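Local coordinates for protein endoglycosidase (PDB 6Q64) that probably hydrolyses glycosidic bonds in complex N-glycans, as a family 18 glycoside hydrolase from a gut Bacteroides, at residues Ser245-Tyr256 and Leu273-Val284; Cys132-Asp140 and Tyr193-Asn201. The protein carries 1 engineered substitution. All coordinates share one frame; numbering follows the deposited sequence.

Contact 1: residues Ser245-Tyr256 and Leu273-Val284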
loop_
_atom_site.group_PDB
_atom_site.type_symbol
_atom_site.label_atom_id
_atom_site.label_comp_id
_atom_site.label_asym_id
_atom_site.label_seq_id
_atom_site.Cartn_x
_atom_site.Cartn_y
_atom_site.Cartn_z
ATOM N N SER A 245 -3.782 14.464 -7.633
ATOM C CA SER A 245 -4.047 13.763 -6.359
ATOM C C SER A 245 -5.439 13.097 -6.381
ATOM O O SER A 245 -5.620 12.073 -5.717
ATOM C CB SER A 245 -3.854 14.691 -5.176
ATOM O OG SER A 245 -5.081 15.282 -4.779
ATOM N N LYS A 246 -6.422 13.640 -7.087
ATOM C CA LYS A 246 -7.771 13.018 -7.110
ATOM C C LYS A 246 -7.708 11.672 -7.836
ATOM O O LYS A 246 -8.624 10.884 -7.677
ATOM C CB LYS A 246 -8.798 13.949 -7.752
ATOM C CG LYS A 246 -9.063 15.206 -6.937
ATOM C CD LYS A 246 -10.038 16.180 -7.571
ATOM C CE LYS A 246 -10.389 17.333 -6.652
ATOM N NZ LYS A 246 -10.439 18.600 -7.403
ATOM N N LEU A 247 -6.650 11.407 -8.590
ATOM C CA LEU A 247 -6.546 10.170 -9.403
ATOM C C LEU A 247 -5.823 9.061 -8.620
ATOM O O LEU A 247 -5.741 7.910 -9.154
ATOM C CB LEU A 247 -5.786 10.503 -10.686
ATOM C CG LEU A 247 -6.516 11.348 -11.719
ATOM C CD1 LEU A 247 -5.678 11.383 -12.983
ATOM C CD2 LEU A 247 -7.919 10.826 -12.013
ATOM N N VAL A 248 -5.359 9.386 -7.414
ATOM C CA VAL A 248 -4.581 8.493 -6.523
ATOM C C VAL A 248 -5.316 8.267 -5.198
ATOM O O VAL A 248 -5.615 9.234 -4.488
ATOM C CB VAL A 248 -3.210 9.120 -6.303
ATOM C CG1 VAL A 248 -2.449 8.419 -5.205
ATOM C CG2 VAL A 248 -2.443 9.112 -7.602
ATOM N N ASP A 249 -5.532 7.004 -4.844
ATOM C CA ASP A 249 -6.498 6.617 -3.799
ATOM C C ASP A 249 -5.847 6.796 -2.424
ATOM O O ASP A 249 -6.612 7.040 -1.453
ATOM C CB ASP A 249 -7.029 5.219 -4.105
ATOM C CG ASP A 249 -7.771 5.146 -5.427
ATOM O OD1 ASP A 249 -8.755 5.892 -5.575
ATOM O OD2 ASP A 249 -7.340 4.365 -6.306
ATOM N N HIS A 250 -4.520 6.690 -2.303
ATOM C CA HIS A 250 -3.832 6.904 -0.993
ATOM C C HIS A 250 -2.441 7.487 -1.194
ATOM O O HIS A 250 -1.769 7.144 -2.186
ATOM C CB HIS A 250 -3.621 5.618 -0.177
ATOM C CG HIS A 250 -4.867 5.085 0.427
ATOM N ND1 HIS A 250 -5.611 4.125 -0.198
ATOM C CD2 HIS A 250 -5.534 5.414 1.550
ATOM C CE1 HIS A 250 -6.696 3.866 0.519
ATOM N NE2 HIS A 250 -6.677 4.655 1.590
ATOM N N TYR A 251 -2.039 8.306 -0.231
ATOM C CA TYR A 251 -0.709 8.940 -0.140
ATOM C C TYR A 251 0.030 8.182 0.956
ATOM O O TYR A 251 -0.411 8.254 2.118
ATOM C CB TYR A 251 -0.873 10.438 0.144
ATOM C CG TYR A 251 -2.016 11.115 -0.584
ATOM C CD1 TYR A 251 -2.214 10.929 -1.935
ATOM C CD2 TYR A 251 -2.910 11.932 0.067
ATOM C CE1 TYR A 251 -3.281 11.506 -2.603
ATOM C CE2 TYR A 251 -3.981 12.517 -0.586
ATOM C CZ TYR A 251 -4.163 12.322 -1.932
ATOM O OH TYR A 251 -5.193 12.905 -2.610
ATOM N N ILE A 252 1.068 7.430 0.610
ATOM C CA ILE A 252 1.690 6.482 1.582
ATOM C C ILE A 252 3.085 6.977 1.887
ATOM O O ILE A 252 3.906 7.096 0.936
ATOM C CB ILE A 252 1.720 5.030 1.061
ATOM C CG1 ILE A 252 0.358 4.602 0.508
ATOM C CG2 ILE A 252 2.214 4.100 2.146
ATOM C CD1 ILE A 252 0.291 3.145 0.133
ATOM N N TYR A 253 3.338 7.253 3.150
ATOM C CA TYR A 253 4.632 7.817 3.575
ATOM C C TYR A 253 5.374 6.773 4.408
ATOM O O TYR A 253 4.781 6.060 5.210
ATOM C CB TYR A 253 4.457 9.139 4.327
ATOM C CG TYR A 253 3.728 10.245 3.593
ATOM C CD1 TYR A 253 2.355 10.254 3.504
ATOM C CD2 TYR A 253 4.394 11.319 3.046
ATOM C CE1 TYR A 253 1.680 11.282 2.874
ATOM C CE2 TYR A 253 3.736 12.340 2.390
ATOM C CZ TYR A 253 2.369 12.335 2.314
ATOM O OH TYR A 253 1.670 13.355 1.736
ATOM N N GLN A 254 6.675 6.718 4.159
ATOM C CA GLN A 254 7.685 6.041 4.973
ATOM C C GLN A 254 8.021 6.940 6.155
ATOM O O GLN A 254 9.042 7.589 6.093
ATOM C CB GLN A 254 8.919 5.790 4.111
ATOM C CG GLN A 254 8.782 4.601 3.187
ATOM C CD GLN A 254 8.266 4.925 1.813
ATOM O OE1 GLN A 254 9.011 5.326 0.924
ATOM N NE2 GLN A 254 6.995 4.656 1.602
ATOM N N ALA A 255 7.248 6.890 7.235
ATOM C CA ALA A 255 7.540 7.625 8.497
ATOM C C ALA A 255 8.431 6.783 9.418
ATOM O O ALA A 255 8.142 6.700 10.634
ATOM C CB ALA A 255 6.253 7.999 9.201
ATOM N N TYR A 256 9.499 6.209 8.877
ATOM C CA TYR A 256 10.341 5.226 9.608
ATOM C C TYR A 256 11.055 5.912 10.799
ATOM O O TYR A 256 10.876 5.446 11.954
ATOM C CB TYR A 256 11.327 4.547 8.651
ATOM C CG TYR A 256 10.780 3.827 7.431
ATOM C CD1 TYR A 256 9.491 3.321 7.341
ATOM C CD2 TYR A 256 11.632 3.578 6.368
ATOM C CE1 TYR A 256 9.070 2.611 6.218
ATOM C CE2 TYR A 256 11.228 2.879 5.240
ATOM C CZ TYR A 256 9.945 2.374 5.163
ATOM O OH TYR A 256 9.608 1.711 4.002
ATOM N N LEU A 273 -2.975 18.466 -1.407
ATOM C CA LEU A 273 -3.453 17.112 -1.783
ATOM C C LEU A 273 -4.913 16.978 -1.395
ATOM O O LEU A 273 -5.205 17.253 -0.231
ATOM C CB LEU A 273 -2.667 16.029 -1.046
ATOM C CG LEU A 273 -1.169 15.963 -1.288
ATOM C CD1 LEU A 273 -0.565 14.899 -0.390
ATOM C CD2 LEU A 273 -0.854 15.669 -2.747
ATOM N N ASP A 274 -5.749 16.500 -2.319
ATOM C CA ASP A 274 -7.196 16.330 -2.062
ATOM C C ASP A 274 -7.292 15.424 -0.840
ATOM O O ASP A 274 -6.579 14.418 -0.792
ATOM C CB ASP A 274 -7.962 15.840 -3.293
ATOM C CG ASP A 274 -9.474 15.785 -3.095
ATOM O OD1 ASP A 274 -10.076 16.839 -2.846
ATOM O OD2 ASP A 274 -10.046 14.689 -3.185
ATOM N N ASP A 275 -8.038 15.858 0.165
ATOM C CA ASP A 275 -8.512 14.991 1.264
ATOM C C ASP A 275 -7.340 14.274 1.931
ATOM O O ASP A 275 -7.440 13.082 2.209
ATOM C CB ASP A 275 -9.495 13.983 0.693
ATOM C CG ASP A 275 -10.267 13.241 1.761
ATOM O OD1 ASP A 275 -10.317 13.731 2.952
ATOM O OD2 ASP A 275 -10.800 12.186 1.395
ATOM N N TRP A 276 -6.273 14.986 2.225
ATOM C CA TRP A 276 -5.005 14.342 2.604
ATOM C C TRP A 276 -5.073 13.542 3.915
ATOM O O TRP A 276 -4.432 12.504 3.980
ATOM C CB TRP A 276 -3.931 15.400 2.613
ATOM C CG TRP A 276 -4.081 16.423 3.674
ATOM C CD1 TRP A 276 -4.714 17.622 3.581
ATOM C CD2 TRP A 276 -3.500 16.369 4.974
ATOM N NE1 TRP A 276 -4.581 18.313 4.748
ATOM C CE2 TRP A 276 -3.853 17.573 5.624
ATOM C CE3 TRP A 276 -2.768 15.400 5.662
ATOM C CZ2 TRP A 276 -3.461 17.855 6.926
ATOM C CZ3 TRP A 276 -2.359 15.679 6.946
ATOM C CH2 TRP A 276 -2.710 16.886 7.568
ATOM N N GLU A 277 -5.793 13.993 4.925
ATOM C CA GLU A 277 -5.920 13.283 6.224
ATOM C C GLU A 277 -6.477 11.887 6.016
ATOM O O GLU A 277 -5.824 10.942 6.471
ATOM C CB GLU A 277 -6.873 13.967 7.188
ATOM C CG GLU A 277 -6.362 15.324 7.634
ATOM C CD GLU A 277 -7.126 16.509 7.072
ATOM O OE1 GLU A 277 -7.376 16.501 5.853
ATOM O OE2 GLU A 277 -7.456 17.419 7.868
ATOM N N ARG A 278 -7.623 11.750 5.359
ATOM C CA ARG A 278 -8.313 10.432 5.260
ATOM C C ARG A 278 -7.659 9.537 4.196
ATOM O O ARG A 278 -7.859 8.315 4.247
ATOM C CB ARG A 278 -9.815 10.642 5.085
ATOM C CG ARG A 278 -10.481 11.162 6.361
ATOM C CD ARG A 278 -10.349 10.252 7.585
ATOM N NE ARG A 278 -10.807 8.929 7.168
ATOM C CZ ARG A 278 -10.280 7.763 7.515
ATOM N NH1 ARG A 278 -10.799 6.653 7.022
ATOM N NH2 ARG A 278 -9.252 7.682 8.338
ATOM N N LYS A 279 -6.843 10.071 3.299
ATOM C CA LYS A 279 -6.192 9.224 2.277
ATOM C C LYS A 279 -4.711 8.991 2.612
ATOM O O LYS A 279 -4.008 8.310 1.830
ATOM C CB LYS A 279 -6.321 9.872 0.907
ATOM C CG LYS A 279 -7.740 10.103 0.437
ATOM C CD LYS A 279 -7.802 10.977 -0.813
ATOM C CE LYS A 279 -7.004 10.465 -1.983
ATOM N NZ LYS A 279 -7.312 11.256 -3.196
ATOM N N THR A 280 -4.213 9.558 3.700
ATOM C CA THR A 280 -2.783 9.405 4.028
ATOM C C THR A 280 -2.598 8.132 4.869
ATOM O O THR A 280 -3.380 7.872 5.817
ATOM C CB THR A 280 -2.226 10.669 4.678
ATOM O OG1 THR A 280 -2.269 11.740 3.732
ATOM C CG2 THR A 280 -0.801 10.452 5.111
ATOM N N ILE A 281 -1.595 7.346 4.515
ATOM C CA ILE A 281 -1.168 6.145 5.281
ATOM C C ILE A 281 0.257 6.403 5.758
ATOM O O ILE A 281 1.086 6.805 4.927
ATOM C CB ILE A 281 -1.317 4.869 4.426
ATOM C CG1 ILE A 281 -2.768 4.391 4.419
ATOM C CG2 ILE A 281 -0.425 3.767 4.934
ATOM C CD1 ILE A 281 -3.143 3.607 3.199
ATOM N N ILE A 282 0.523 6.205 7.047
ATOM C CA ILE A 282 1.900 6.348 7.585
ATOM C C ILE A 282 2.378 4.966 8.020
ATOM O O ILE A 282 1.584 4.189 8.571
ATOM C CB ILE A 282 1.964 7.385 8.703
ATOM C CG1 ILE A 282 0.700 7.397 9.570
ATOM C CG2 ILE A 282 2.219 8.737 8.077
ATOM C CD1 ILE A 282 0.818 8.254 10.828
ATOM N N THR A 283 3.635 4.676 7.715
ATOM C CA THR A 283 4.217 3.330 7.802
ATOM C C THR A 283 5.489 3.391 8.625
ATOM O O THR A 283 6.233 4.411 8.620
ATOM C CB THR A 283 4.494 2.728 6.425
ATOM O OG1 THR A 283 5.591 3.416 5.806
ATOM C CG2 THR A 283 3.251 2.753 5.562
ATOM N N VAL A 284 5.722 2.276 9.282
ATOM C CA VAL A 284 6.888 2.092 10.162
ATOM C C VAL A 284 7.768 0.951 9.609
ATOM O O VAL A 284 7.328 0.233 8.659
ATOM C CB VAL A 284 6.342 1.918 11.582
ATOM C CG1 VAL A 284 5.691 0.564 11.762
ATOM C CG2 VAL A 284 7.439 2.163 12.595
#

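Contact 2: residues Cys132-Asp140 and Tyr193-Asn201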
loop_
_atom_site.group_PDB
_atom_site.type_symbol
_atom_site.label_atom_id
_atom_site.label_comp_id
_atom_site.label_asym_id
_atom_site.label_seq_id
_atom_site.Cartn_x
_atom_site.Cartn_y
_atom_site.Cartn_z
ATOM N N CYS A 132 3.858 -3.357 -7.043
ATOM C CA CYS A 132 4.665 -2.324 -6.380
ATOM C C CYS A 132 6.115 -2.442 -6.810
ATOM O O CYS A 132 6.589 -3.557 -6.908
ATOM C CB CYS A 132 4.672 -2.510 -4.881
ATOM S SG CYS A 132 5.708 -1.262 -4.094
ATOM N N TRP A 133 6.777 -1.311 -7.013
ATOM C CA TRP A 133 8.198 -1.196 -7.427
ATOM C C TRP A 133 8.484 0.265 -7.752
ATOM O O TRP A 133 7.532 0.981 -8.070
ATOM C CB TRP A 133 8.541 -2.110 -8.604
ATOM C CG TRP A 133 7.976 -1.754 -9.948
ATOM C CD1 TRP A 133 8.319 -0.682 -10.714
ATOM C CD2 TRP A 133 7.079 -2.542 -10.760
ATOM N NE1 TRP A 133 7.672 -0.722 -11.920
ATOM C CE2 TRP A 133 6.895 -1.849 -11.975
ATOM C CE3 TRP A 133 6.374 -3.740 -10.573
ATOM C CZ2 TRP A 133 6.054 -2.318 -12.989
ATOM C CZ3 TRP A 133 5.549 -4.208 -11.577
ATOM C CH2 TRP A 133 5.394 -3.508 -12.774
ATOM N N ILE A 134 9.754 0.648 -7.639
ATOM C CA ILE A 134 10.244 2.050 -7.734
ATOM C C ILE A 134 10.011 2.531 -9.160
ATOM O O ILE A 134 10.314 1.789 -10.101
ATOM C CB ILE A 134 11.725 2.192 -7.337
ATOM C CG1 ILE A 134 11.903 2.174 -5.817
ATOM C CG2 ILE A 134 12.327 3.453 -7.956
ATOM C CD1 ILE A 134 13.340 1.953 -5.377
ATOM N N ILE A 135 9.481 3.743 -9.301
ATOM C CA ILE A 135 9.406 4.395 -10.633
ATOM C C ILE A 135 10.398 5.560 -10.659
ATOM O O ILE A 135 10.366 6.464 -9.738
ATOM C CB ILE A 135 7.951 4.662 -11.024
ATOM C CG1 ILE A 135 7.354 3.298 -11.371
ATOM C CG2 ILE A 135 7.846 5.642 -12.177
ATOM C CD1 ILE A 135 5.883 3.277 -11.576
ATOM N N GLN A 136 11.342 5.365 -11.589
ATOM C CA GLN A 136 12.606 6.106 -11.807
ATOM C C GLN A 136 12.695 6.340 -13.310
ATOM O O GLN A 136 12.471 7.493 -13.713
ATOM C CB GLN A 136 13.801 5.318 -11.263
ATOM C CG GLN A 136 15.150 5.724 -11.851
ATOM C CD GLN A 136 16.297 5.566 -10.877
ATOM O OE1 GLN A 136 16.204 5.924 -9.701
ATOM N NE2 GLN A 136 17.404 5.030 -11.366
ATOM N N ASP A 137 12.933 5.290 -14.102
ATOM C CA ASP A 137 13.112 5.446 -15.575
ATOM C C ASP A 137 11.878 4.912 -16.304
ATOM O O ASP A 137 11.150 4.102 -15.701
ATOM C CB ASP A 137 14.430 4.827 -16.049
ATOM C CG ASP A 137 15.630 5.518 -15.421
ATOM O OD1 ASP A 137 15.774 6.747 -15.604
ATOM O OD2 ASP A 137 16.383 4.842 -14.710
ATOM N N LEU A 138 11.653 5.398 -17.529
ATOM C CA LEU A 138 10.479 5.051 -18.369
ATOM C C LEU A 138 10.331 3.531 -18.395
ATOM O O LEU A 138 9.324 3.025 -17.884
ATOM C CB LEU A 138 10.664 5.610 -19.781
ATOM C CG LEU A 138 9.734 5.040 -20.854
ATOM C CD1 LEU A 138 8.281 5.039 -20.415
ATOM C CD2 LEU A 138 9.877 5.808 -22.157
ATOM N N GLY A 139 11.297 2.830 -18.968
ATOM C CA GLY A 139 11.346 1.362 -18.875
ATOM C C GLY A 139 11.878 0.948 -17.521
ATOM O O GLY A 139 13.064 1.251 -17.246
ATOM N N ASP A 140 11.049 0.319 -16.692
ATOM C CA ASP A 140 11.500 -0.138 -15.357
ATOM C C ASP A 140 10.739 -1.414 -15.012
ATOM O O ASP A 140 9.524 -1.308 -14.805
ATOM C CB ASP A 140 11.347 0.959 -14.299
ATOM C CG ASP A 140 12.653 1.657 -13.911
ATOM O OD1 ASP A 140 13.642 1.558 -14.654
ATOM O OD2 ASP A 140 12.671 2.315 -12.861
ATOM N N TYR A 193 15.346 11.155 -3.202
ATOM C CA TYR A 193 16.068 10.174 -2.357
ATOM C C TYR A 193 16.893 9.251 -3.266
ATOM O O TYR A 193 17.058 8.083 -2.932
ATOM C CB TYR A 193 15.091 9.458 -1.432
ATOM C CG TYR A 193 14.384 10.377 -0.476
ATOM C CD1 TYR A 193 15.067 11.350 0.240
ATOM C CD2 TYR A 193 13.019 10.265 -0.281
ATOM C CE1 TYR A 193 14.403 12.208 1.107
ATOM C CE2 TYR A 193 12.341 11.096 0.595
ATOM C CZ TYR A 193 13.035 12.071 1.289
ATOM O OH TYR A 193 12.343 12.877 2.139
ATOM N N GLY A 194 17.409 9.784 -4.373
ATOM C CA GLY A 194 18.296 9.071 -5.299
ATOM C C GLY A 194 17.553 8.352 -6.413
ATOM O O GLY A 194 18.228 7.881 -7.327
ATOM N N HIS A 195 16.228 8.248 -6.406
ATOM C CA HIS A 195 15.532 7.474 -7.473
ATOM C C HIS A 195 14.901 8.411 -8.496
ATOM O O HIS A 195 13.679 8.308 -8.757
ATOM C CB HIS A 195 14.612 6.413 -6.868
ATOM C CG HIS A 195 15.460 5.365 -6.257
ATOM N ND1 HIS A 195 15.624 5.258 -4.889
ATOM C CD2 HIS A 195 16.313 4.490 -6.832
ATOM C CE1 HIS A 195 16.495 4.302 -4.640
ATOM N NE2 HIS A 195 16.939 3.825 -5.823
ATOM N N SER A 196 15.759 9.237 -9.086
ATOM C CA SER A 196 15.422 10.257 -10.103
ATOM C C SER A 196 15.834 9.746 -11.483
ATOM O O SER A 196 16.939 9.197 -11.574
ATOM C CB SER A 196 16.108 11.537 -9.768
ATOM O OG SER A 196 15.215 12.609 -9.982
ATOM N N GLY A 197 14.994 9.916 -12.509
ATOM C CA GLY A 197 15.233 9.313 -13.837
ATOM C C GLY A 197 14.496 10.019 -14.962
ATOM O O GLY A 197 14.264 11.231 -14.846
ATOM N N THR A 198 14.121 9.271 -16.000
ATOM C CA THR A 198 13.504 9.795 -17.245
ATOM C C THR A 198 11.983 9.903 -17.067
ATOM O O THR A 198 11.281 10.149 -18.072
ATOM C CB THR A 198 13.896 8.934 -18.456
ATOM O OG1 THR A 198 13.196 7.689 -18.405
ATOM C CG2 THR A 198 15.386 8.678 -18.536
ATOM N N LEU A 199 11.502 9.684 -15.850
ATOM C CA LEU A 199 10.099 9.932 -15.412
ATOM C C LEU A 199 10.140 10.720 -14.100
ATOM O O LEU A 199 9.433 11.719 -13.980
ATOM C CB LEU A 199 9.360 8.607 -15.185
ATOM C CG LEU A 199 8.867 7.852 -16.416
ATOM C CD1 LEU A 199 8.280 6.518 -15.989
ATOM C CD2 LEU A 199 7.834 8.632 -17.205
ATOM N N ALA A 200 10.868 10.224 -13.108
ATOM C CA ALA A 200 10.852 10.783 -11.744
ATOM C C ALA A 200 11.811 11.965 -11.724
ATOM O O ALA A 200 12.959 11.786 -12.224
ATOM C CB ALA A 200 11.214 9.728 -10.718
ATOM N N ASN A 201 11.325 13.097 -11.197
ATOM C CA ASN A 201 12.071 14.370 -10.975
ATOM C C ASN A 201 11.428 15.109 -9.795
ATOM O O ASN A 201 10.327 14.667 -9.306
ATOM C CB ASN A 201 12.048 15.275 -12.204
ATOM C CG ASN A 201 10.636 15.703 -12.553
ATOM O OD1 ASN A 201 9.713 15.614 -11.735
ATOM N ND2 ASN A 201 10.432 16.139 -13.780
#

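Contact 1: residues Ser245-Tyr256 and Leu273-Val284
Strands 251-254 and 280-284 run parallel, with axes inclined by 20° and Tyr251 set beside Thr280, Ile252 beside Ile281. Backbone bonds alternate between them, from Tyr251 N to Lys279 O, Ile281 N to Tyr251 O and Tyr253 N to Ile281 O. Thr283 N reaches Tyr253 O only weakly, and the Thr283 hydroxyl supplements it: with chi1 at 70°, OG1 swings toward the neighbouring strand and donates to the same Tyr253 O at 2.8 Å. These are the sixth and seventh strands of the TIM barrel, joined by a beta-alpha-beta crossover through helix 261-268, against which Tyr253, Thr280 and Ile282 pack. Ile252, Ile281 and Thr283 occupy the other face, where the CG2 methyls of Ile252 and Ile281 lie 3.9 Å apart and Ile252 also meets Phe74 of strand 72-76. Ahead of the strands, the Lys279 chain bends at chi3 (56°) and crosses Tyr251 to bring NZ to three oxygens: Tyr251 OH at 2.7 Å, Val248 O at 2.9 Å and Ser245 O at 3.1 Å. The phenol in turn donates to Asp274 O, 2.7 Å from Tyr251 OH, in the carbonyl plane on a lone pair, which fixes the hydroxyl's direction. Leu273 CD1 sits over one face of that ring, toward its rim. Ser245 OG accepts from Asp274 N at 2.8 Å and also bonds to Thr242 O.

Contact 2: residues Cys132-Asp140 and Tyr193-Asn201
Gln136 meets the loop of Tyr193-Asn201 chiefly through its carbonyl oxygen, which accepts from two successive amides, Leu199 N and Ala200 N; the second bond, 3.2 Å from Ala200 N to Gln136 O, is nearly straight at 171°. Its side chain, with CG anti to the backbone N (chi1 159°), runs alongside the backbone of His195 and Ser196, bringing CG to 3.9 Å from Ser196 O; the modelled placement of its amide oxygen is too tight to be trusted. An alanine here is likely to leave His195 and Ser196 without the side chain that packs along them, so that this part of the loop could shift. The His195 ring is held from another direction: Ile134 CD1 stands over the centre of one face, 3.9 Å from the ring centroid. Leu199 fills the inner side, its CD1 lying 3.9 Å from Ile135 CG2 and 3.6 Å from Leu138 CA, while Val166 and Met213 of the adjoining helices also touch it. Flanking bonds are reciprocal, since Thr198 N donates to Asp137 OD1 and Thr198 OG1 accepts from Leu138 N at 2.9 Å. Gly197 passes so close to Gln136 O and Asp137 OD1 that a CB would clash with both. Both loops follow barrel strands at their C-terminal ends, the rim where TIM-barrel active sites lie. All four hydrogen bonds use a backbone N-H and two are backbone at both ends, so the docking of these loops probably rests largely on chain path, with Asp137 and Thr198 adding the side-chain part.

Both contacts belong to one eight-stranded parallel barrel and come in series along the chain, contact 2 closing before contact 1 opens. Their centres are about 19 Å apart and their nearest atoms about 6 Å. Contact 1 joins neighbouring strands 251-254 and 280-285, its centre about 10 Å from the centre of the chain; that of contact 2, about 18 Å from it, lies between the loops after strands 128-135 and 184-189. Strand 230-235 separates the two strand pairs in the sheet. Strand 184-189 carries two aspartates of the family 18 DxxDxDxE motif, whose last position, just past the strand, is the engineered one, consistent with contact 2 shaping the catalytic end while contact 1 closes part of the barrel wall.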